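PDB 6F72: VAO-type flavoprotein oxidase VAO615 from Myceliophthora thermophila, which probably acts as a secreted oxidoreductase that binds one FAD bicovalently and, once reduced, reacts rapidly with molecular oxygen; its substrate is not known. Local coordinates for residues 54-59 / 124-129; 91-96 / 172-177; 320-325 / 375-380. All blocks are in the same frame, centred on the assembly; numbering follows the deposited sequence.

Contact 1 of 3, residues 54-59 / 124-129; sequences LIATVP and PSYVVN. With NAG (2-acetamido-2-deoxy-beta-D-glucopyranose), chain D; NAG (2-acetamido-2-deoxy-beta-D-glucopyranose), chain B.
L54, I55 and T57 have the most surface buried here. L54 and I55 pack on strand 126-129, and T57 bonds to the loop just before it. The two strands are antiparallel. I55 and V127 form the hydrogen-bonded pair: I55 N donates to V127 O at 2.9 Å, and V127 N returns a bond to I55 O at 2.8 Å. On the same side of the sheet their CB atoms meet at 4.1 Å, and CD1 of I55 reaches the acetamide of the sugar linked to N129. L54 points to the other side. Its CG is anti to the backbone N (chi1 -165°), and CD2 of L54 packs obliquely on CD1 of Y126 at 3.8 Å. T57 lies past the strand end and holds the loop at P124 and S125 by two bonds. Its OG1 donates to P124 O at 2.6 Å, from above the carbonyl plane, and its N donates to S125 O at 3.1 Å. A weak hydrogen bond runs from N2 of a second glycan sugar to L54 O. Strand 54-56 is an edge strand of the four-stranded mixed sheet; strand 126-129 lies between it and strand 169-172, and W43 of helix 40-49 stacks on Y126.

Contact 2 of 3, residues 91-96 / 172-177; sequences HVNAPG and WMHNLK
A type I beta turn, M173 to L176, leaves strand 169-172 within the PCMH-type FAD-binding region and meets residues 92-95, on and after the short helix that begins at 89. M173 of this turn touches the FAD. W172, ending the strand, and H174, in the turn, carry the contact. The indole of W172 takes P95 CA over one face in a CH-pi contact, 3.7 Å from the centroid of the six-membered ring and 10° off its normal. P95 CG adds an apolar touch to W172 CH2 at 4.0 Å. The opposite face of the indole carries the amide nitrogen of N175, set toward the rim. At the ring edge, N93 O lies near W172 CZ2 at 3.5 Å. A water lies in the indole plane; it accepts from W172 NE1 and donates to V92 O at 2.6 Å, and so links the two segments through a backbone carbonyl. CG of H174 is anti to its N (chi1 176°), which carries the imidazole across to V92 and N93. V92 CG1 packs on H174 CE1 at 3.6 Å. H174 NE2 donates to N93 OD1 at 2.9 Å, in a bent bond with an N-H...O angle of 141°.

Contact 3 of 3, residues 320-325 / 375-380; sequences WEAVAA and ASRGIT. With NAG (2-acetamido-2-deoxy-beta-D-glucopyranose), chain F.
R377 leaves its backbone with CG anti to the carbonyl carbon (chi1 -73°), and a bend at chi3 (136°) then turns the guanidinium onto helix 316-335. I379 also has its CG1 anti to the carbonyl carbon (chi1 -63°), and its nearly extended chain brings CD1 to the same helix. The guanidinium and the methyl of A325 meet face on. CB of A325 sits over one face, offset toward the rim, 3.5 Å from R377 NH1. The aliphatic part of the arginine also packs on the helix: CD of R377 comes 4.2 Å from A322 CB. R377 NH2 is 3.4 Å from E321 O, but the angle is too poor for a bond. That carbonyl instead accepts from A325 N inside the helix. The polar partner of the arginine is D373, in the last turn of helix 360-376, which makes a salt bridge to NH1. The carboxylate of E321 has the opposite charge, but E321 OE1 stays 5.0 Å from R377 NH2. An alanine in place of R377 would probably leave D373 without its salt-bridge mate and take the flat cover off A325. Beside it, CD1 of I379 meets CB of A322 at 3.5 Å. G378, with positive phi, is the C-prime residue of a Schellman motif that ends helix 360-376. Two residues on, T380 O accepts a 2.8 Å bond from O6 of a glycan sugar. The contact thus joins the end of helix 360-376 to helix 316-335. F309 of strand 302-310 touches both A322 and I379, while helix 426-439 packs on W320 and A324.

In the fold
Contacts 1 and 2 are neighbours, with centres 11 Å apart. They share the four-stranded mixed sheet of the FAD-binding region: strand 126-129 of contact 1 pairs with strand 169-172, whose last residue, W172, opens the second segment of contact 2. Their segments alternate along the chain, so 54-59 and 91-96 are tied in turn to 124-129 and 172-177. Contact 3 comes later in sequence and lies on the opposite side of the chain's centre, 53 Å from contact 1 and 46 Å from contact 2 between centres. Contacts 1 and 2 thus tie N-terminal segments to the FAD-binding part, with M173 at the FAD. Contact 3 joins two helices by the seven-stranded antiparallel sheet, far from contacts 1 and 2.

Contact 1 of 3, residues 54-59 / 124-129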
loop_
_atom_site.group_PDB
_atom_site.type_symbol
_atom_site.label_atom_id
_atom_site.label_comp_id
_atom_site.label_asym_id
_atom_site.label_seq_id
_atom_site.Cartn_x
_atom_site.Cartn_y
_atom_site.Cartn_z
ATOM N N LEU A 54 -17.249 -13.989 -15.120
ATOM C CA LEU A 54 -16.277 -14.933 -14.554
ATOM C C LEU A 54 -15.124 -15.158 -15.531
ATOM O O LEU A 54 -15.344 -15.327 -16.742
ATOM C CB LEU A 54 -16.934 -16.273 -14.186
ATOM C CG LEU A 54 -16.187 -17.253 -13.271
ATOM C CD1 LEU A 54 -16.198 -16.749 -11.824
ATOM C CD2 LEU A 54 -16.788 -18.646 -13.357
ATOM N N ILE A 55 -13.906 -15.128 -14.991
ATOM C CA ILE A 55 -12.668 -15.374 -15.733
ATOM C C ILE A 55 -11.952 -16.570 -15.079
ATOM O O ILE A 55 -11.826 -16.619 -13.863
ATOM C CB ILE A 55 -11.737 -14.123 -15.745
ATOM C CG1 ILE A 55 -12.456 -12.890 -16.308
ATOM C CG2 ILE A 55 -10.453 -14.389 -16.539
ATOM C CD1 ILE A 55 -11.584 -11.652 -16.421
ATOM N N ALA A 56 -11.534 -17.546 -15.882
ATOM C CA ALA A 56 -10.580 -18.577 -15.442
ATOM C C ALA A 56 -9.199 -17.925 -15.469
ATOM O O ALA A 56 -8.802 -17.350 -16.490
ATOM C CB ALA A 56 -10.613 -19.801 -16.356
ATOM N N THR A 57 -8.485 -17.980 -14.348
ATOM C CA THR A 57 -7.180 -17.345 -14.269
ATOM C C THR A 57 -6.198 -17.979 -15.265
ATOM O O THR A 57 -6.044 -19.200 -15.333
ATOM C CB THR A 57 -6.595 -17.399 -12.843
ATOM O OG1 THR A 57 -7.542 -16.855 -11.921
ATOM C CG2 THR A 57 -5.289 -16.626 -12.758
ATOM N N VAL A 58 -5.596 -17.114 -16.071
ATOM C CA VAL A 58 -4.483 -17.465 -16.916
ATOM C C VAL A 58 -3.433 -16.420 -16.578
ATOM O O VAL A 58 -3.614 -15.249 -16.948
ATOM C CB VAL A 58 -4.835 -17.403 -18.420
ATOM C CG1 VAL A 58 -3.615 -17.780 -19.260
ATOM C CG2 VAL A 58 -6.011 -18.312 -18.734
ATOM N N PRO A 59 -2.358 -16.824 -15.853
ATOM C CA PRO A 59 -1.302 -15.883 -15.460
ATOM C C PRO A 59 -0.700 -15.182 -16.665
ATOM O O PRO A 59 -0.602 -15.776 -17.722
ATOM C CB PRO A 59 -0.282 -16.779 -14.748
ATOM C CG PRO A 59 -1.122 -17.831 -14.118
ATOM C CD PRO A 59 -2.219 -18.106 -15.139
ATOM N N PRO A 124 -5.525 -16.989 -7.605
ATOM C CA PRO A 124 -6.889 -17.534 -7.493
ATOM C C PRO A 124 -7.242 -18.373 -8.729
ATOM O O PRO A 124 -6.722 -18.096 -9.802
ATOM C CB PRO A 124 -7.770 -16.269 -7.479
ATOM C CG PRO A 124 -6.995 -15.281 -8.292
ATOM C CD PRO A 124 -5.546 -15.551 -7.946
ATOM N N SER A 125 -8.123 -19.364 -8.576
ATOM C CA SER A 125 -8.613 -20.180 -9.693
ATOM C C SER A 125 -9.528 -19.428 -10.669
ATOM O O SER A 125 -9.440 -19.618 -11.886
ATOM C CB SER A 125 -9.368 -21.384 -9.152
ATOM O OG SER A 125 -8.506 -22.248 -8.454
ATOM N N TYR A 126 -10.433 -18.612 -10.123
ATOM C CA TYR A 126 -11.408 -17.835 -10.907
ATOM C C TYR A 126 -11.494 -16.403 -10.393
ATOM O O TYR A 126 -11.326 -16.148 -9.191
ATOM C CB TYR A 126 -12.800 -18.470 -10.849
ATOM C CG TYR A 126 -12.908 -19.774 -11.598
ATOM C CD1 TYR A 126 -13.241 -19.799 -12.962
ATOM C CD2 TYR A 126 -12.679 -20.991 -10.944
ATOM C CE1 TYR A 126 -13.334 -21.006 -13.652
ATOM C CE2 TYR A 126 -12.759 -22.195 -11.620
ATOM C CZ TYR A 126 -13.098 -22.203 -12.965
ATOM O OH TYR A 126 -13.178 -23.419 -13.607
ATOM N N VAL A 127 -11.776 -15.486 -11.317
ATOM C CA VAL A 127 -11.766 -14.046 -11.050
ATOM C C VAL A 127 -13.130 -13.455 -11.432
ATOM O O VAL A 127 -13.556 -13.560 -12.597
ATOM C CB VAL A 127 -10.629 -13.349 -11.850
ATOM C CG1 VAL A 127 -10.683 -11.835 -11.700
ATOM C CG2 VAL A 127 -9.251 -13.891 -11.463
ATOM N N VAL A 128 -13.814 -12.852 -10.457
ATOM C CA VAL A 128 -15.088 -12.139 -10.716
ATOM C C VAL A 128 -14.771 -10.718 -11.169
ATOM O O VAL A 128 -14.286 -9.906 -10.374
ATOM C CB VAL A 128 -16.028 -12.111 -9.489
ATOM C CG1 VAL A 128 -17.330 -11.373 -9.818
ATOM C CG2 VAL A 128 -16.335 -13.519 -9.017
ATOM N N ASN A 129 -15.030 -10.429 -12.444
ATOM C CA ASN A 129 -14.787 -9.108 -13.008
ATOM C C ASN A 129 -15.970 -8.213 -12.620
ATOM O O ASN A 129 -16.919 -8.038 -13.396
ATOM C CB ASN A 129 -14.570 -9.213 -14.524
ATOM C CG ASN A 129 -14.391 -7.866 -15.208
ATOM O OD1 ASN A 129 -14.264 -6.815 -14.561
ATOM N ND2 ASN A 129 -14.379 -7.902 -16.545
HETATM C C1 NAG D . -14.248 -6.753 -17.404
HETATM C C2 NAG D . -13.504 -6.805 -18.749
HETATM C C3 NAG D . -13.534 -5.430 -19.422
HETATM C C4 NAG D . -14.968 -4.907 -19.597
HETATM C C5 NAG D . -15.635 -4.886 -18.216
HETATM C C6 NAG D . -17.093 -4.422 -18.258
HETATM C C7 NAG D . -11.713 -8.514 -18.716
HETATM C C8 NAG D . -10.235 -8.716 -18.556
HETATM N N2 NAG D . -12.120 -7.244 -18.621
HETATM O O3 NAG D . -12.850 -5.476 -20.680
HETATM O O4 NAG D . -14.937 -3.571 -20.117
HETATM O O5 NAG D . -15.564 -6.185 -17.596
HETATM O O6 NAG D . -17.948 -5.482 -18.705
HETATM O O7 NAG D . -12.470 -9.457 -18.905
HETATM C C1 NAG B . -17.973 -16.903 -18.994
HETATM C C2 NAG B . -16.706 -17.519 -19.616
HETATM C C3 NAG B . -16.036 -16.504 -20.538
HETATM C C4 NAG B . -16.983 -16.017 -21.643
HETATM C C5 NAG B . -18.375 -15.601 -21.120
HETATM C C6 NAG B . -19.434 -15.829 -22.198
HETATM C C7 NAG B . -15.833 -19.123 -17.926
HETATM C C8 NAG B . -14.762 -19.323 -16.893
HETATM N N2 NAG B . -15.776 -17.957 -18.582
HETATM O O3 NAG B . -14.882 -17.097 -21.136
HETATM O O4 NAG B . -16.361 -14.935 -22.367
HETATM O O5 NAG B . -18.861 -16.336 -19.976
HETATM O O6 NAG B . -19.368 -14.798 -23.188
HETATM O O7 NAG B . -16.687 -19.977 -18.122
#

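Contact 2 of 3, residues 91-96 / 172-177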
loop_
_atom_site.group_PDB
_atom_site.type_symbol
_atom_site.label_atom_id
_atom_site.label_comp_id
_atom_site.label_asym_id
_atom_site.label_seq_id
_atom_site.Cartn_x
_atom_site.Cartn_y
_atom_site.Cartn_z
ATOM N N HIS A 91 0.697 -4.968 -15.805
ATOM C CA HIS A 91 0.590 -5.967 -14.760
ATOM C C HIS A 91 -0.654 -5.787 -13.885
ATOM O O HIS A 91 -1.323 -6.764 -13.503
ATOM C CB HIS A 91 1.832 -5.883 -13.895
ATOM C CG HIS A 91 2.395 -7.215 -13.524
ATOM N ND1 HIS A 91 3.738 -7.407 -13.283
ATOM C CD2 HIS A 91 1.798 -8.422 -13.361
ATOM C CE1 HIS A 91 3.943 -8.675 -12.972
ATOM N NE2 HIS A 91 2.783 -9.313 -13.016
ATOM N N VAL A 92 -0.947 -4.526 -13.568
ATOM C CA VAL A 92 -2.111 -4.183 -12.781
ATOM C C VAL A 92 -3.404 -4.552 -13.533
ATOM O O VAL A 92 -4.402 -4.884 -12.890
ATOM C CB VAL A 92 -2.075 -2.689 -12.355
ATOM C CG1 VAL A 92 -3.440 -2.194 -11.921
ATOM C CG2 VAL A 92 -1.080 -2.485 -11.220
ATOM N N ASN A 93 -3.353 -4.540 -14.874
ATOM C CA ASN A 93 -4.525 -4.815 -15.720
ATOM C C ASN A 93 -4.876 -6.295 -15.841
ATOM O O ASN A 93 -5.947 -6.640 -16.348
ATOM C CB ASN A 93 -4.342 -4.221 -17.119
ATOM C CG ASN A 93 -4.595 -2.723 -17.174
ATOM O OD1 ASN A 93 -5.021 -2.095 -16.205
ATOM N ND2 ASN A 93 -4.324 -2.142 -18.330
ATOM N N ALA A 94 -3.971 -7.166 -15.402
ATOM C CA ALA A 94 -4.198 -8.607 -15.458
ATOM C C ALA A 94 -5.195 -9.029 -14.367
ATOM O O ALA A 94 -5.102 -8.546 -13.223
ATOM C CB ALA A 94 -2.885 -9.357 -15.329
ATOM N N PRO A 95 -6.170 -9.899 -14.720
ATOM C CA PRO A 95 -7.213 -10.329 -13.782
ATOM C C PRO A 95 -6.708 -11.013 -12.512
ATOM O O PRO A 95 -7.072 -10.606 -11.421
ATOM C CB PRO A 95 -8.050 -11.306 -14.616
ATOM C CG PRO A 95 -7.865 -10.820 -16.014
ATOM C CD PRO A 95 -6.414 -10.452 -16.069
ATOM N N GLY A 96 -5.877 -12.038 -12.644
ATOM C CA GLY A 96 -5.492 -12.831 -11.486
ATOM C C GLY A 96 -4.065 -12.654 -11.015
ATOM O O GLY A 96 -3.649 -13.357 -10.099
ATOM N N TRP A 172 -12.584 -9.070 -8.160
ATOM C CA TRP A 172 -11.640 -8.201 -8.832
ATOM C C TRP A 172 -12.307 -6.862 -9.038
ATOM O O TRP A 172 -13.224 -6.749 -9.839
ATOM C CB TRP A 172 -11.175 -8.836 -10.155
ATOM C CG TRP A 172 -10.125 -8.080 -10.914
ATOM C CD1 TRP A 172 -9.030 -7.461 -10.394
ATOM C CD2 TRP A 172 -10.038 -7.912 -12.338
ATOM N NE1 TRP A 172 -8.275 -6.894 -11.391
ATOM C CE2 TRP A 172 -8.862 -7.161 -12.599
ATOM C CE3 TRP A 172 -10.840 -8.316 -13.421
ATOM C CZ2 TRP A 172 -8.464 -6.797 -13.898
ATOM C CZ3 TRP A 172 -10.442 -7.954 -14.724
ATOM C CH2 TRP A 172 -9.260 -7.195 -14.941
ATOM N N MET A 173 -11.814 -5.861 -8.316
ATOM C CA MET A 173 -12.454 -4.550 -8.162
ATOM C C MET A 173 -11.863 -3.489 -9.071
ATOM O O MET A 173 -12.364 -2.355 -9.105
ATOM C CB MET A 173 -12.305 -4.053 -6.701
ATOM C CG MET A 173 -12.617 -5.098 -5.645
ATOM S SD MET A 173 -14.219 -5.902 -5.888
ATOM C CE MET A 173 -15.279 -4.555 -5.403
ATOM N N HIS A 174 -10.813 -3.868 -9.795
ATOM C CA HIS A 174 -9.999 -2.982 -10.644
ATOM C C HIS A 174 -10.760 -2.078 -11.611
ATOM O O HIS A 174 -10.317 -0.960 -11.894
ATOM C CB HIS A 174 -8.984 -3.835 -11.434
ATOM C CG HIS A 174 -8.156 -3.068 -12.420
ATOM N ND1 HIS A 174 -7.368 -1.994 -12.061
ATOM C CD2 HIS A 174 -7.972 -3.241 -13.750
ATOM C CE1 HIS A 174 -6.755 -1.522 -13.133
ATOM N NE2 HIS A 174 -7.097 -2.267 -14.170
ATOM N N ASN A 175 -11.896 -2.565 -12.106
ATOM C CA ASN A 175 -12.615 -1.895 -13.180
ATOM C C ASN A 175 -13.752 -0.998 -12.697
ATOM O O ASN A 175 -14.470 -0.442 -13.509
ATOM C CB ASN A 175 -13.138 -2.915 -14.172
ATOM C CG ASN A 175 -12.038 -3.724 -14.793
ATOM O OD1 ASN A 175 -11.156 -3.178 -15.455
ATOM N ND2 ASN A 175 -12.070 -5.031 -14.563
ATOM N N LEU A 176 -13.890 -0.848 -11.378
ATOM C CA LEU A 176 -14.887 0.054 -10.814
ATOM C C LEU A 176 -14.247 1.433 -10.765
ATOM O O LEU A 176 -13.699 1.834 -9.742
ATOM C CB LEU A 176 -15.356 -0.447 -9.438
ATOM C CG LEU A 176 -16.147 -1.766 -9.492
ATOM C CD1 LEU A 176 -16.401 -2.309 -8.104
ATOM C CD2 LEU A 176 -17.463 -1.670 -10.274
ATOM N N LYS A 177 -14.323 2.148 -11.890
ATOM C CA LYS A 177 -13.540 3.374 -12.114
ATOM C C LYS A 177 -14.317 4.698 -12.080
ATOM O O LYS A 177 -13.737 5.756 -12.363
ATOM C CB LYS A 177 -12.780 3.280 -13.444
ATOM C CG LYS A 177 -11.785 2.133 -13.557
ATOM C CD LYS A 177 -10.427 2.530 -13.029
ATOM C CE LYS A 177 -9.343 1.592 -13.545
ATOM N NZ LYS A 177 -8.213 1.616 -12.562
HETATM O O HOH W 1 -5.602 -5.683 -10.738
#

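Contact 3 of 3, residues 320-325 / 375-380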
loop_
_atom_site.group_PDB
_atom_site.type_symbol
_atom_site.label_atom_id
_atom_site.label_comp_id
_atom_site.label_asym_id
_atom_site.label_seq_id
_atom_site.Cartn_x
_atom_site.Cartn_y
_atom_site.Cartn_z
ATOM N N TRP A 320 26.507 10.712 8.668
ATOM C CA TRP A 320 25.473 10.151 9.545
ATOM C C TRP A 320 24.998 11.095 10.646
ATOM O O TRP A 320 23.836 11.036 11.061
ATOM C CB TRP A 320 25.872 8.786 10.105
ATOM C CG TRP A 320 25.742 7.714 9.075
ATOM C CD1 TRP A 320 26.763 7.010 8.498
ATOM C CD2 TRP A 320 24.529 7.246 8.454
ATOM N NE1 TRP A 320 26.264 6.126 7.571
ATOM C CE2 TRP A 320 24.901 6.243 7.521
ATOM C CE3 TRP A 320 23.168 7.568 8.599
ATOM C CZ2 TRP A 320 23.961 5.556 6.734
ATOM C CZ3 TRP A 320 22.232 6.887 7.819
ATOM C CH2 TRP A 320 22.634 5.891 6.896
ATOM N N GLU A 321 25.891 11.971 11.090
ATOM C CA GLU A 321 25.530 13.037 12.012
ATOM C C GLU A 321 24.635 14.071 11.324
ATOM O O GLU A 321 23.739 14.641 11.965
ATOM C CB GLU A 321 26.780 13.695 12.597
ATOM C CG GLU A 321 27.560 12.759 13.510
ATOM C CD GLU A 321 28.842 13.356 14.053
ATOM O OE1 GLU A 321 29.280 14.433 13.587
ATOM O OE2 GLU A 321 29.415 12.730 14.965
ATOM N N ALA A 322 24.875 14.286 10.027
ATOM C CA ALA A 322 24.117 15.241 9.223
ATOM C C ALA A 322 22.688 14.754 8.927
ATOM O O ALA A 322 21.765 15.565 8.812
ATOM C CB ALA A 322 24.865 15.565 7.938
ATOM N N VAL A 323 22.535 13.431 8.823
ATOM C CA VAL A 323 21.243 12.745 8.648
ATOM C C VAL A 323 20.451 12.805 9.962
ATOM O O VAL A 323 19.263 13.161 9.969
ATOM C CB VAL A 323 21.453 11.275 8.166
ATOM C CG1 VAL A 323 20.177 10.446 8.259
ATOM C CG2 VAL A 323 22.025 11.240 6.751
ATOM N N ALA A 324 21.115 12.445 11.061
ATOM C CA ALA A 324 20.609 12.676 12.428
ATOM C C ALA A 324 20.063 14.103 12.622
ATOM O O ALA A 324 18.966 14.277 13.161
ATOM C CB ALA A 324 21.694 12.367 13.453
ATOM N N ALA A 325 20.827 15.098 12.157
ATOM C CA ALA A 325 20.476 16.520 12.284
ATOM C C ALA A 325 19.342 16.938 11.347
ATOM O O ALA A 325 18.475 17.709 11.743
ATOM C CB ALA A 325 21.698 17.387 12.047
ATOM N N ALA A 375 25.859 23.275 5.863
ATOM C CA ALA A 375 26.959 24.240 5.730
ATOM C C ALA A 375 27.909 24.194 6.932
ATOM O O ALA A 375 29.122 24.118 6.747
ATOM C CB ALA A 375 26.421 25.653 5.520
ATOM N N SER A 376 27.352 24.192 8.147
ATOM C CA SER A 376 28.143 24.162 9.397
ATOM C C SER A 376 28.926 22.856 9.587
ATOM O O SER A 376 29.854 22.781 10.412
ATOM C CB SER A 376 27.245 24.415 10.615
ATOM O OG SER A 376 26.586 23.221 11.012
ATOM N N ARG A 377 28.540 21.837 8.824
ATOM C CA ARG A 377 29.151 20.518 8.903
ATOM C C ARG A 377 30.093 20.234 7.724
ATOM O O ARG A 377 30.572 19.109 7.560
ATOM C CB ARG A 377 28.061 19.454 9.052
ATOM C CG ARG A 377 27.421 19.460 10.434
ATOM C CD ARG A 377 26.090 18.744 10.403
ATOM N NE ARG A 377 25.940 17.862 11.551
ATOM C CZ ARG A 377 25.219 18.123 12.636
ATOM N NH1 ARG A 377 24.545 19.260 12.762
ATOM N NH2 ARG A 377 25.169 17.228 13.611
ATOM N N GLY A 378 30.369 21.275 6.937
ATOM C CA GLY A 378 31.267 21.206 5.788
ATOM C C GLY A 378 30.704 20.485 4.567
ATOM O O GLY A 378 31.468 20.032 3.709
ATOM N N ILE A 379 29.377 20.378 4.494
ATOM C CA ILE A 379 28.681 19.727 3.368
ATOM C C ILE A 379 28.137 20.778 2.399
ATOM O O ILE A 379 27.483 21.733 2.812
ATOM C CB ILE A 379 27.553 18.778 3.862
ATOM C CG1 ILE A 379 28.146 17.635 4.704
ATOM C CG2 ILE A 379 26.772 18.197 2.695
ATOM C CD1 ILE A 379 27.164 16.938 5.620
ATOM N N THR A 380 28.449 20.604 1.118
ATOM C CA THR A 380 27.811 21.354 0.034
ATOM C C THR A 380 26.662 20.488 -0.493
ATOM O O THR A 380 26.900 19.487 -1.180
ATOM C CB THR A 380 28.801 21.682 -1.109
ATOM O OG1 THR A 380 29.997 22.256 -0.565
ATOM C CG2 THR A 380 28.176 22.650 -2.123
HETATM C C1 NAG F . 28.006 14.576 -3.805
HETATM C C2 NAG F . 27.754 14.152 -5.264
HETATM C C3 NAG F . 28.409 15.123 -6.256
HETATM C C4 NAG F . 28.103 16.587 -5.915
HETATM C C5 NAG F . 28.525 16.850 -4.460
HETATM C C6 NAG F . 28.370 18.310 -4.035
HETATM C C7 NAG F . 27.495 11.683 -5.491
HETATM C C8 NAG F . 28.250 10.409 -5.741
HETATM N N2 NAG F . 28.247 12.795 -5.486
HETATM O O3 NAG F . 27.972 14.823 -7.586
HETATM O O4 NAG F . 28.774 17.460 -6.837
HETATM O O5 NAG F . 27.781 15.982 -3.580
HETATM O O6 NAG F . 26.988 18.628 -3.827
HETATM O O7 NAG F . 26.285 11.671 -5.308
#